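Local atomic coordinates of pyridine nucleotide-disulphide oxidoreductase dimerisation region (Escherichia coli BL21, PDB entry 6KYY), a protein that binds FAD as a flavoprotein of the pyridine nucleotide-disulfide oxidoreductase family and is probably involved in resistance to reactive chlorine species stress. Residues Phe18-Lys23 with Ile309-Tyr314; Pro165-Ile170 with Gly188-Ile193. One frame throughout, in Å; residues are numbered along the deposited sequence.

Contact 1. Residues Phe18-Lys23 with Ile309-Tyr314; sequences FGKAGK and ISLDDY. With FAD (flavin-adenine dinucleotide), chain N.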
# COMPACT_ATOMS: atom_id res chain seq x y z
N PHE B 18 -28.30 -7.95 -2.35
CA PHE B 18 -27.07 -8.54 -1.84
C PHE B 18 -25.95 -7.52 -1.68
O PHE B 18 -24.78 -7.87 -1.85
CB PHE B 18 -26.63 -9.69 -2.74
CG PHE B 18 -26.16 -10.90 -1.99
CD1 PHE B 18 -24.99 -10.87 -1.25
CD2 PHE B 18 -26.88 -12.08 -2.04
CE1 PHE B 18 -24.55 -11.98 -0.56
CE2 PHE B 18 -26.45 -13.20 -1.35
CZ PHE B 18 -25.28 -13.15 -0.61
N GLY B 19 -26.28 -6.27 -1.35
CA GLY B 19 -25.28 -5.23 -1.23
C GLY B 19 -24.32 -5.47 -0.08
O GLY B 19 -24.42 -6.43 0.68
N LYS B 20 -23.37 -4.54 0.05
CA LYS B 20 -22.35 -4.67 1.09
C LYS B 20 -22.97 -4.63 2.48
O LYS B 20 -22.67 -5.47 3.33
CB LYS B 20 -21.31 -3.56 0.94
CG LYS B 20 -20.14 -3.66 1.91
CD LYS B 20 -19.53 -5.05 1.88
CE LYS B 20 -18.24 -5.11 2.68
NZ LYS B 20 -17.17 -5.84 1.94
N ALA B 21 -23.85 -3.66 2.73
CA ALA B 21 -24.45 -3.52 4.05
C ALA B 21 -25.38 -4.69 4.37
O ALA B 21 -25.32 -5.26 5.46
CB ALA B 21 -25.21 -2.20 4.15
N GLY B 22 -26.25 -5.05 3.42
CA GLY B 22 -27.25 -6.06 3.69
C GLY B 22 -26.67 -7.45 3.86
O GLY B 22 -27.05 -8.19 4.78
N LYS B 23 -25.74 -7.84 2.98
CA LYS B 23 -25.10 -9.13 3.13
C LYS B 23 -24.28 -9.22 4.41
O LYS B 23 -24.05 -10.32 4.92
CB LYS B 23 -24.22 -9.44 1.91
CG LYS B 23 -22.80 -8.90 1.99
CD LYS B 23 -22.13 -8.99 0.63
CE LYS B 23 -20.68 -8.53 0.67
NZ LYS B 23 -19.95 -8.92 -0.56
N ILE B 309 -18.74 3.16 2.66
CA ILE B 309 -19.82 3.95 3.26
C ILE B 309 -21.05 3.07 3.47
O ILE B 309 -21.75 3.20 4.48
CB ILE B 309 -20.13 5.18 2.40
CG1 ILE B 309 -19.16 6.32 2.72
CG2 ILE B 309 -21.55 5.67 2.63
CD1 ILE B 309 -17.72 5.91 2.65
N SER B 310 -21.32 2.17 2.53
CA SER B 310 -22.35 1.16 2.76
C SER B 310 -21.97 0.25 3.92
O SER B 310 -22.84 -0.17 4.70
CB SER B 310 -22.57 0.34 1.48
OG SER B 310 -23.78 -0.39 1.54
N LEU B 311 -20.68 -0.05 4.07
CA LEU B 311 -20.24 -0.84 5.21
C LEU B 311 -20.46 -0.10 6.52
O LEU B 311 -20.90 -0.70 7.51
CB LEU B 311 -18.76 -1.22 5.06
CG LEU B 311 -18.24 -2.22 6.09
CD1 LEU B 311 -18.95 -3.55 5.96
CD2 LEU B 311 -16.73 -2.39 5.98
N ASP B 312 -20.16 1.20 6.55
CA ASP B 312 -20.45 2.00 7.73
C ASP B 312 -21.94 2.08 8.00
O ASP B 312 -22.36 2.21 9.16
CB ASP B 312 -19.86 3.40 7.59
CG ASP B 312 -19.86 4.16 8.90
OD1 ASP B 312 -19.26 3.67 9.87
OD2 ASP B 312 -20.47 5.25 8.95
N ASP B 313 -22.76 2.01 6.95
CA ASP B 313 -24.21 1.97 7.13
C ASP B 313 -24.62 0.73 7.91
O ASP B 313 -25.49 0.81 8.80
CB ASP B 313 -24.91 2.01 5.78
CG ASP B 313 -24.90 3.39 5.15
OD1 ASP B 313 -25.05 3.49 3.92
OD2 ASP B 313 -24.74 4.38 5.90
N TYR B 314 -24.02 -0.42 7.60
CA TYR B 314 -24.26 -1.62 8.40
C TYR B 314 -23.89 -1.39 9.86
O TYR B 314 -24.57 -1.87 10.77
CB TYR B 314 -23.48 -2.80 7.82
CG TYR B 314 -23.06 -3.82 8.86
CD1 TYR B 314 -23.93 -4.82 9.28
CD2 TYR B 314 -21.78 -3.78 9.42
CE1 TYR B 314 -23.54 -5.75 10.22
CE2 TYR B 314 -21.40 -4.71 10.37
CZ TYR B 314 -22.28 -5.69 10.77
OH TYR B 314 -21.89 -6.61 11.71
PA FAD N . -25.13 -2.98 -4.15
O1A FAD N . -25.32 -2.06 -5.30
O2A FAD N . -23.71 -3.52 -3.95
O5B FAD N . -26.14 -4.18 -4.23
C5B FAD N . -27.33 -4.10 -5.04
C4B FAD N . -27.93 -5.48 -5.15
O4B FAD N . -29.37 -5.41 -4.97
C3B FAD N . -27.70 -6.18 -6.49
O3B FAD N . -27.31 -7.54 -6.28
C2B FAD N . -29.05 -6.07 -7.19
O2B FAD N . -29.28 -7.17 -8.07
C1B FAD N . -30.00 -6.13 -6.00
N9A FAD N . -31.31 -5.54 -6.24
C8A FAD N . -31.58 -4.32 -6.81
N7A FAD N . -32.86 -4.04 -6.91
C5A FAD N . -33.48 -5.15 -6.36
C6A FAD N . -34.83 -5.49 -6.17
N6A FAD N . -35.85 -4.69 -6.51
N1A FAD N . -35.11 -6.68 -5.59
C2A FAD N . -34.10 -7.47 -5.24
N3A FAD N . -32.78 -7.27 -5.38
C4A FAD N . -32.54 -6.08 -5.95
N1 FAD N . -16.83 1.73 -4.45
C2 FAD N . -15.67 1.87 -3.74
O2 FAD N . -15.68 2.01 -2.51
N3 FAD N . -14.46 1.85 -4.40
C4 FAD N . -14.27 1.72 -5.76
O4 FAD N . -13.13 1.71 -6.23
C4X FAD N . -15.51 1.58 -6.51
N5 FAD N . -15.43 1.42 -7.80
C5X FAD N . -16.60 1.28 -8.51
C6 FAD N . -16.53 1.13 -9.90
C7 FAD N . -17.69 0.98 -10.66
C7M FAD N . -17.58 0.81 -12.15
C8 FAD N . -18.94 0.99 -10.03
C8M FAD N . -20.21 0.83 -10.82
C9 FAD N . -19.02 1.14 -8.64
C9A FAD N . -17.86 1.29 -7.89
N10 FAD N . -17.90 1.44 -6.49
C10 FAD N . -16.74 1.59 -5.77
C1' FAD N . -19.18 1.47 -5.77
C2' FAD N . -19.61 0.10 -5.24
O2' FAD N . -19.84 -0.80 -6.33
C3' FAD N . -20.90 0.25 -4.44
O3' FAD N . -20.91 1.54 -3.82
C4' FAD N . -21.10 -0.81 -3.36
O4' FAD N . -21.35 -2.07 -3.98
C5' FAD N . -22.22 -0.47 -2.40
O5' FAD N . -23.48 -0.91 -2.95
P FAD N . -24.74 -1.15 -2.04
O1P FAD N . -24.30 -1.74 -0.70
O2P FAD N . -25.53 0.09 -1.93
O3P FAD N . -25.57 -2.26 -2.81
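A21 and S310 meet where the start of helix 20-31 packs against helix 307-321, directly beside the FAD pyrophosphate. The hydroxyl of S310 donates to FAD, with OG 2.7 Å from FAD O1P. Its OG stands anti to the backbone N (chi1 -164°), which turns it toward both this oxygen and helix 20-31. From the other segment, K20 N donates to the same oxygen, FAD O1P, at 3.0 Å; the bond is bent, with an N-H...O angle of 137°. One phosphate oxygen on the flavin side is therefore gripped by two donors, one from each segment. A21 N also makes a weak hydrogen bond to S310 OG, at 3.5 Å.

The A21 methyl sits beside the backbone O and the hydroxyl of S310. Its apolar partner is Y314, with A21 CB 4.1 Å from Y314 CB. On the other flank K20 CE touches L311 CD1 at 3.7 Å. These two side chains cross at a slant, and a bend at chi2 (51°) carries the lysine chain past the leucine. The Y314 ring turns away from A21, and its hydroxyl is hydrogen-bonded to T28, further along helix 20-31.

G19 is the N-cap residue. It brings the chain close to the cofactor, its CA lying 3.3 Å from FAD O5B. Further on, G22 N donates to N133 OD1. T307 N at the start of helix 307-321, and H433 O of the second subunit, also bond to FAD. The glycine-rich turn that holds G19 and G22, with its helix N-terminus facing the pyrophosphate, fits the GxGxxG dinucleotide-binding motif of Rossmann-type FAD domains.

Contact 2. Residues Pro165-Ile170 with Gly188-Ile193; sequences PGHLGI and GSKVTI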
# COMPACT_ATOMS: atom_id res chain seq x y z
N PRO B 165 -11.15 -2.98 -28.12
CA PRO B 165 -11.44 -2.01 -29.19
C PRO B 165 -10.24 -1.11 -29.44
O PRO B 165 -9.63 -0.60 -28.51
CB PRO B 165 -12.64 -1.24 -28.64
CG PRO B 165 -12.50 -1.33 -27.16
CD PRO B 165 -11.85 -2.66 -26.87
N GLY B 166 -9.92 -0.91 -30.72
CA GLY B 166 -8.79 -0.07 -31.07
C GLY B 166 -8.98 1.38 -30.66
O GLY B 166 -8.00 2.09 -30.44
N HIS B 167 -10.23 1.83 -30.56
CA HIS B 167 -10.54 3.19 -30.13
C HIS B 167 -11.77 3.14 -29.24
O HIS B 167 -12.86 2.79 -29.71
CB HIS B 167 -10.76 4.12 -31.32
CG HIS B 167 -10.87 5.56 -30.95
ND1 HIS B 167 -11.09 6.56 -31.88
CD2 HIS B 167 -10.79 6.18 -29.75
CE1 HIS B 167 -11.14 7.73 -31.27
NE2 HIS B 167 -10.96 7.53 -29.98
N LEU B 168 -11.60 3.51 -27.97
CA LEU B 168 -12.67 3.45 -26.98
C LEU B 168 -13.10 4.87 -26.64
O LEU B 168 -12.28 5.70 -26.24
CB LEU B 168 -12.20 2.71 -25.73
CG LEU B 168 -13.18 2.43 -24.58
CD1 LEU B 168 -13.15 3.56 -23.57
CD2 LEU B 168 -14.60 2.19 -25.08
N GLY B 169 -14.39 5.15 -26.81
CA GLY B 169 -14.96 6.45 -26.47
C GLY B 169 -15.71 6.39 -25.15
O GLY B 169 -16.36 5.39 -24.84
N ILE B 170 -15.60 7.46 -24.37
CA ILE B 170 -16.23 7.56 -23.06
C ILE B 170 -17.10 8.80 -23.03
O ILE B 170 -16.64 9.90 -23.35
CB ILE B 170 -15.19 7.60 -21.93
CG1 ILE B 170 -14.43 6.27 -21.85
CG2 ILE B 170 -15.85 7.92 -20.60
CD1 ILE B 170 -13.73 6.04 -20.54
N GLY B 188 -3.50 -0.79 -24.51
CA GLY B 188 -3.10 -0.45 -25.86
C GLY B 188 -4.15 0.24 -26.70
O GLY B 188 -3.99 0.33 -27.92
N SER B 189 -5.22 0.74 -26.09
CA SER B 189 -6.33 1.34 -26.81
C SER B 189 -6.24 2.86 -26.78
O SER B 189 -5.84 3.45 -25.77
CB SER B 189 -7.67 0.89 -26.22
OG SER B 189 -8.70 1.81 -26.51
N LYS B 190 -6.61 3.50 -27.89
CA LYS B 190 -6.79 4.94 -27.91
C LYS B 190 -8.12 5.29 -27.27
O LYS B 190 -9.15 4.65 -27.54
CB LYS B 190 -6.73 5.49 -29.34
CG LYS B 190 -6.59 7.00 -29.40
CD LYS B 190 -6.89 7.55 -30.79
CE LYS B 190 -7.04 9.07 -30.76
NZ LYS B 190 -6.95 9.68 -32.11
N VAL B 191 -8.11 6.30 -26.40
CA VAL B 191 -9.28 6.68 -25.62
C VAL B 191 -9.60 8.14 -25.87
O VAL B 191 -8.70 8.97 -26.06
CB VAL B 191 -9.06 6.42 -24.11
CG1 VAL B 191 -10.39 6.41 -23.37
CG2 VAL B 191 -8.32 5.10 -23.89
N THR B 192 -10.90 8.46 -25.88
CA THR B 192 -11.38 9.83 -26.03
C THR B 192 -12.53 10.02 -25.04
O THR B 192 -13.64 9.54 -25.28
CB THR B 192 -11.83 10.12 -27.46
OG1 THR B 192 -10.71 9.96 -28.35
CG2 THR B 192 -12.36 11.54 -27.58
N ILE B 193 -12.26 10.73 -23.94
CA ILE B 193 -13.27 11.01 -22.93
C ILE B 193 -13.87 12.38 -23.21
O ILE B 193 -13.14 13.35 -23.45
CB ILE B 193 -12.68 10.95 -21.51
CG1 ILE B 193 -11.40 11.78 -21.40
CG2 ILE B 193 -12.37 9.51 -21.13
CD1 ILE B 193 -10.61 11.53 -20.13
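Strands 167-171 and 190-194 are the two parallel strands of a beta-alpha-beta crossover, joined through helix 175-186. They are neighbours in a five-stranded parallel sheet of Rossmann type. Four backbone hydrogen bonds link them. K190 N donates to G166 O, and L168 N to K190 O at 2.7 Å. T192 N then donates to L168 O, and I170 N to T192 O. K190 O also accepts from S189 OG, whose hydrogen bond comes in from above the carbonyl plane.

One face carries H167, K190 and T192. The H167 ring reaches across to the next strand because its CG lies anti to the backbone N (chi1 -171°). At its edge NE2 is hydrogen-bonded to T192 OG1, at 2.9 Å. K190 CD lies over a ring face, 4.2 Å from the centroid of H167, as a CH-pi contact. The other face is apolar and packs on helix 175-186. There L168 CD1 meets V191 CG1 at 4.0 Å, and I170 CB meets I193 CG2.

Edge bond and covered face together fix the rotation of the imidazole. K190 NZ lies 5.0 Å from H167 NE2, so its charge would tend to favour a neutral histidine.

How the contacts relate
The two contacts lie on opposite sides of the chain's centre. Their centres are 34 Å apart, and their nearest atoms are about 23 Å apart, so they do not touch. Along the chain, contact 2 is nested inside the long loop closed by contact 1, whose segments are 286 residues apart at their closest ends. They share no helix, strand or sheet. Contact 1 joins two helices at the FAD, contact 2 two strands of a separate sheet. That sheet belongs to a second, inserted Rossmann-type unit, which in this family usually receives the nicotinamide nucleotide. The nesting fits a chain that leaves the FAD region, builds that unit and returns.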